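Local coordinates for protein phycocyanobilin lyase subunit alpha (Nostoc sp. PCC 7120, PDB 5N3U) that associates with CpcF to form a lyase that is probably required for attaching the bilin chromophore to the phycocyanin alpha subunit CpcA, at residues P15-E20 with R34-W39; A24-S29 with V52-A57. All coordinates share one frame; numbering follows the deposited sequence. Where two conformers were deposited one is given.

Contact 1 (P15-E20 with R34-W39)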
loop_
_atom_site.group_PDB
_atom_site.type_symbol
_atom_site.label_atom_id
_atom_site.label_comp_id
_atom_site.label_asym_id
_atom_site.label_seq_id
_atom_site.Cartn_x
_atom_site.Cartn_y
_atom_site.Cartn_z
ATOM N N PRO A 15 8.885 2.790 14.638
ATOM C CA PRO A 15 10.100 3.601 14.886
ATOM C C PRO A 15 10.942 3.706 13.596
ATOM O O PRO A 15 10.935 2.798 12.749
ATOM C CB PRO A 15 10.820 2.867 16.058
ATOM C CG PRO A 15 10.091 1.584 16.288
ATOM C CD PRO A 15 8.708 1.740 15.666
ATOM N N GLN A 16 11.558 4.856 13.394
ATOM C CA GLN A 16 12.348 5.066 12.194
ATOM C C GLN A 16 13.734 4.457 12.521
ATOM O O GLN A 16 14.346 4.797 13.533
ATOM C CB GLN A 16 12.433 6.539 11.798
ATOM C CG GLN A 16 12.446 6.700 10.260
ATOM C CD GLN A 16 11.038 6.824 9.648
ATOM O OE1 GLN A 16 10.371 7.815 9.881
ATOM N NE2 GLN A 16 10.593 5.831 8.864
ATOM N N LEU A 17 14.145 3.480 11.718
ATOM C CA LEU A 17 15.311 2.687 11.994
ATOM C C LEU A 17 16.301 2.826 10.897
ATOM O O LEU A 17 15.977 3.223 9.788
ATOM C CB LEU A 17 14.943 1.214 12.138
ATOM C CG LEU A 17 13.999 0.848 13.295
ATOM C CD1 LEU A 17 13.723 -0.627 13.234
ATOM C CD2 LEU A 17 14.514 1.233 14.675
ATOM N N THR A 18 17.538 2.471 11.246
ATOM C CA THR A 18 18.614 2.266 10.302
ATOM C C THR A 18 19.075 0.814 10.582
ATOM O O THR A 18 18.791 0.255 11.671
ATOM C CB THR A 18 19.776 3.268 10.611
ATOM O OG1 THR A 18 20.294 2.977 11.913
ATOM C CG2 THR A 18 19.305 4.738 10.654
ATOM N N PRO A 19 19.904 0.263 9.697
ATOM C CA PRO A 19 20.500 -1.048 9.988
ATOM C C PRO A 19 21.167 -1.156 11.339
ATOM O O PRO A 19 20.913 -2.080 12.121
ATOM C CB PRO A 19 21.540 -1.173 8.884
ATOM C CG PRO A 19 20.909 -0.445 7.715
ATOM C CD PRO A 19 20.323 0.778 8.366
ATOM N N GLU A 20 21.959 -0.150 11.693
ATOM C CA GLU A 20 22.719 -0.183 12.942
ATOM C C GLU A 20 21.760 -0.152 14.067
ATOM O O GLU A 20 21.900 -0.864 15.068
ATOM C CB GLU A 20 23.754 1.003 13.052
ATOM C CG GLU A 20 24.449 1.327 11.704
ATOM C CD GLU A 20 23.506 1.986 10.659
ATOM O OE1 GLU A 20 22.828 2.972 11.010
ATOM O OE2 GLU A 20 23.414 1.543 9.501
ATOM N N ARG A 34 12.429 -5.487 19.797
ATOM C CA ARG A 34 13.222 -6.568 19.189
ATOM C C ARG A 34 12.425 -7.234 18.022
ATOM O O ARG A 34 12.980 -7.535 16.972
ATOM C CB ARG A 34 13.447 -7.700 20.197
ATOM C CG ARG A 34 14.201 -7.290 21.422
ATOM C CD ARG A 34 14.405 -8.546 22.253
ATOM N NE ARG A 34 15.351 -8.251 23.317
ATOM C CZ ARG A 34 15.958 -9.163 24.076
ATOM N NH1 ARG A 34 15.756 -10.478 23.899
ATOM N NH2 ARG A 34 16.803 -8.732 25.018
ATOM N N TYR A 35 11.160 -7.543 18.286
ATOM C CA TYR A 35 10.294 -8.223 17.293
ATOM C C TYR A 35 10.212 -7.389 16.026
ATOM O O TYR A 35 10.348 -7.885 14.951
ATOM C CB TYR A 35 8.931 -8.478 17.938
ATOM C CG TYR A 35 7.916 -9.196 17.125
ATOM C CD1 TYR A 35 7.876 -10.585 17.117
ATOM C CD2 TYR A 35 6.961 -8.508 16.349
ATOM C CE1 TYR A 35 6.937 -11.275 16.368
ATOM C CE2 TYR A 35 5.967 -9.210 15.616
ATOM C CZ TYR A 35 5.966 -10.565 15.645
ATOM O OH TYR A 35 5.083 -11.315 14.914
ATOM N N TYR A 36 9.988 -6.099 16.174
ATOM C CA TYR A 36 9.837 -5.207 15.070
ATOM C C TYR A 36 11.138 -5.118 14.315
ATOM O O TYR A 36 11.196 -5.205 13.086
ATOM C CB TYR A 36 9.354 -3.836 15.578
ATOM C CG TYR A 36 9.137 -2.911 14.419
ATOM C CD1 TYR A 36 10.161 -2.160 13.944
ATOM C CD2 TYR A 36 7.901 -2.843 13.785
ATOM C CE1 TYR A 36 10.023 -1.347 12.884
ATOM C CE2 TYR A 36 7.708 -2.014 12.697
ATOM C CZ TYR A 36 8.788 -1.258 12.274
ATOM O OH TYR A 36 8.675 -0.463 11.238
ATOM N N ALA A 37 12.229 -5.028 15.047
ATOM C CA ALA A 37 13.520 -4.886 14.391
ATOM C C ALA A 37 13.915 -6.076 13.555
ATOM O O ALA A 37 14.441 -5.930 12.495
ATOM C CB ALA A 37 14.593 -4.610 15.450
ATOM N N ALA A 38 13.712 -7.268 14.040
ATOM C CA ALA A 38 13.874 -8.464 13.242
ATOM C C ALA A 38 13.017 -8.487 11.995
ATOM O O ALA A 38 13.564 -8.781 10.921
ATOM C CB ALA A 38 13.563 -9.697 14.052
ATOM N N TRP A 39 11.717 -8.116 12.071
ATOM C CA TRP A 39 10.939 -7.946 10.839
ATOM C C TRP A 39 11.543 -6.908 9.905
ATOM O O TRP A 39 11.682 -7.120 8.714
ATOM C CB TRP A 39 9.450 -7.553 11.235
ATOM C CG TRP A 39 8.655 -7.164 10.074
ATOM C CD1 TRP A 39 7.929 -7.973 9.282
ATOM C CD2 TRP A 39 8.478 -5.866 9.576
ATOM N NE1 TRP A 39 7.415 -7.286 8.266
ATOM C CE2 TRP A 39 7.704 -5.985 8.404
ATOM C CE3 TRP A 39 8.949 -4.625 9.961
ATOM C CZ2 TRP A 39 7.322 -4.895 7.635
ATOM C CZ3 TRP A 39 8.578 -3.507 9.185
ATOM C CH2 TRP A 39 7.789 -3.666 8.018
#

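Contact 2 (A24-S29 with V52-A57)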
loop_
_atom_site.group_PDB
_atom_site.type_symbol
_atom_site.label_atom_id
_atom_site.label_comp_id
_atom_site.label_asym_id
_atom_site.label_seq_id
_atom_site.Cartn_x
_atom_site.Cartn_y
_atom_site.Cartn_z
ATOM N N ALA A 24 21.024 -3.014 16.800
ATOM C CA ALA A 24 21.047 -2.791 18.280
ATOM C C ALA A 24 19.760 -3.152 19.012
ATOM O O ALA A 24 19.725 -3.796 20.098
ATOM C CB ALA A 24 21.383 -1.338 18.550
ATOM N N ASN A 25 18.662 -2.714 18.417
ATOM C CA ASN A 25 17.366 -2.990 18.980
ATOM C C ASN A 25 17.068 -4.480 19.136
ATOM O O ASN A 25 16.223 -4.836 19.942
ATOM C CB ASN A 25 16.281 -2.319 18.135
ATOM C CG ASN A 25 16.215 -0.782 18.319
ATOM O OD1 ASN A 25 16.703 -0.236 19.290
ATOM N ND2 ASN A 25 15.579 -0.126 17.410
ATOM N N LEU A 26 17.770 -5.364 18.440
ATOM C CA LEU A 26 17.612 -6.833 18.758
ATOM C C LEU A 26 17.896 -7.231 20.203
ATOM O O LEU A 26 17.360 -8.240 20.673
ATOM C CB LEU A 26 18.418 -7.716 17.805
ATOM C CG LEU A 26 17.824 -7.708 16.385
ATOM C CD1 LEU A 26 18.738 -8.407 15.411
ATOM C CD2 LEU A 26 16.508 -8.475 16.407
ATOM N N GLN A 27 18.644 -6.381 20.911
ATOM C CA GLN A 27 19.018 -6.625 22.318
ATOM C C GLN A 27 18.392 -5.609 23.263
ATOM O O GLN A 27 18.817 -5.470 24.397
ATOM C CB GLN A 27 20.547 -6.584 22.510
ATOM C CG GLN A 27 21.311 -7.843 22.135
ATOM C CD GLN A 27 20.782 -9.122 22.758
ATOM O OE1 GLN A 27 20.495 -9.192 23.954
ATOM N NE2 GLN A 27 20.675 -10.149 21.953
ATOM N N SER A 28 17.348 -4.923 22.827
ATOM C CA SER A 28 16.601 -4.009 23.697
ATOM C C SER A 28 15.842 -4.780 24.792
ATOM O O SER A 28 15.453 -5.932 24.632
ATOM C CB SER A 28 15.602 -3.238 22.823
ATOM O OG SER A 28 14.531 -2.576 23.539
ATOM N N SER A 29 15.561 -4.111 25.896
ATOM C CA SER A 29 14.717 -4.666 26.963
ATOM C C SER A 29 13.249 -4.647 26.545
ATOM O O SER A 29 12.435 -5.307 27.171
ATOM C CB SER A 29 14.888 -3.850 28.271
ATOM O OG SER A 29 14.935 -2.452 27.970
ATOM N N VAL A 52 23.085 -10.456 10.032
ATOM C CA VAL A 52 22.982 -11.902 9.940
ATOM C C VAL A 52 23.350 -12.519 11.258
ATOM O O VAL A 52 22.625 -13.322 11.794
ATOM C CB VAL A 52 23.808 -12.469 8.745
ATOM C CG1 VAL A 52 23.863 -13.987 8.735
ATOM C CG2 VAL A 52 23.295 -12.021 7.410
ATOM N N ASP A 53 24.517 -12.162 11.817
ATOM C CA ASP A 53 24.932 -12.723 13.097
ATOM C C ASP A 53 23.968 -12.454 14.229
ATOM O O ASP A 53 23.641 -13.319 15.035
ATOM C CB ASP A 53 26.299 -12.130 13.511
ATOM C CG ASP A 53 27.472 -12.603 12.574
ATOM O OD1 ASP A 53 27.275 -13.454 11.665
ATOM O OD2 ASP A 53 28.592 -12.075 12.722
ATOM N N ALA A 54 23.491 -11.229 14.313
ATOM C CA ALA A 54 22.480 -10.872 15.327
ATOM C C ALA A 54 21.175 -11.671 15.200
ATOM O O ALA A 54 20.544 -12.099 16.213
ATOM C CB ALA A 54 22.198 -9.377 15.239
ATOM N N LEU A 55 20.764 -11.887 13.968
ATOM C CA LEU A 55 19.536 -12.697 13.776
ATOM C C LEU A 55 19.756 -14.152 14.132
ATOM O O LEU A 55 18.876 -14.795 14.738
ATOM C CB LEU A 55 19.013 -12.524 12.367
ATOM C CG LEU A 55 18.434 -11.164 12.081
ATOM C CD1 LEU A 55 18.370 -10.920 10.604
ATOM C CD2 LEU A 55 17.066 -10.968 12.746
ATOM N N ILE A 56 20.932 -14.689 13.804
ATOM C CA ILE A 56 21.277 -16.017 14.214
ATOM C C ILE A 56 21.224 -16.164 15.686
ATOM O O ILE A 56 20.666 -17.137 16.178
ATOM C CB ILE A 56 22.641 -16.444 13.635
ATOM C CG1 ILE A 56 22.489 -16.569 12.130
ATOM C CG2 ILE A 56 23.162 -17.749 14.342
ATOM C CD1 ILE A 56 23.756 -16.698 11.296
ATOM N N ALA A 57 21.769 -15.200 16.428
ATOM C CA ALA A 57 21.710 -15.276 17.874
ATOM C C ALA A 57 20.252 -15.278 18.391
ATOM O O ALA A 57 19.881 -15.987 19.305
ATOM C CB ALA A 57 22.489 -14.114 18.457
HETATM O O HOH W 1 20.495 -11.066 18.667
#

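Contact 1 (P15-E20 with R34-W39)
L17 meets Y36 at the rim of the tyrosine ring. Its methyl CD1 lies close to the ring plane, 3.8 Å from Y36 CE1 and 3.9 Å from Y36 CD1, so the leucine branch butts against one edge of the ring and leaves the faces to other neighbours. One of those faces has P15 over it, although loosely: P15 CD stands 4.4 Å from Y36 CE1. The same L17 methyl also looks onto the helix backbone beside the ring, with L17 CD1 4.4 Å from A37 CA. The approach is to the backbone of A37, whose own methyl stays slightly farther off.

Y36 owes its position to a first torsion that sets CG anti to the backbone N (chi1 -178°), which swings the ring to where L17 and P15 meet it. W39, one turn further on, lies over the face opposite P15: W39 CE3 is 4.0 Å above the tyrosine ring plane, offset toward the rim. The phenol oxygen of Y36 has its hydrogen-bond partner just upstream of P15, at N13 OD1. Beyond L17 the chain turns into helix 19-25, with T18 as the N-cap: its OG1 caps the backbone N of L21 and also donates to E20 OE1, T18 OG1 to E20 OE1 being 2.7 Å and coming from above the carboxylate plane. Packing from the CpcF chain reaches this corner too, F144 of that subunit lying on P15 and A103 on Y36.

No hydrogen bond joins the two segments directly. The contact therefore rests on dispersion between a methyl, a proline ring and an aromatic ring, while the one polar end of the tyrosine is met by N13, outside the two segments.

Contact 2 (A24-S29 with V52-A57)
L26 carries this contact almost alone from its side, with more surface buried than any other residue here. Its CG stands beside the backbone N, anti to the carbonyl carbon (chi1 -70°), and the chain runs on extended (chi2 171°), which puts methyl CD1 against A54 and L55 together: L26 CD1 is 3.6 Å from A54 CB and 4.1 Å from L55 CD2. A54 offers its CB directly to the leucine, and the backbones come near each other, the nearest CA atoms, L26 and A54, being 7.2 Å apart.

L55 approaches differently. Its CB points away from the partner segment, and only the far branch comes back to touch; the two leucine side chains cross at about a right angle. L55 also packs on A77, A80 and L81 of helix 72-83, while L26 rests on L41 of helix 31-43, so the two residues extend the apolar layer into both neighbouring helices.

At the margin, a water donates to A54 O at 2.7 Å; its link to Q27 NE2 is weak and doubtful. L26 is the second residue of the type I turn from N25 to S28.

Leucine and alanine meeting between residues 24-29 and helix 49-58, two helices on from helix 19-25, is consistent with an alpha-helical HEAT-like solenoid, and residues 52-57 fall within the sequence range of a PBS lyase HEAT-like repeat.

Contacts 1 and 2 both draw on helix 19-25: its N-terminal approach lies against helix 31-43, and residues 24-29 lie against helix 49-58, which follows helix 31-43 in the chain. Contact 2 is the more buried and is purely aliphatic apart from its water, with no other protein chain touching it. Contact 1 is partly buried, uses an aromatic ring, and borders the CpcF subunit. Their centres are 10 Å apart, and they touch: L17 packs against N25, and R34 NE probably hydrogen-bonds S28 O at 2.7 Å, a bond that ties the turn at N25 to S28 back to helix 31-43.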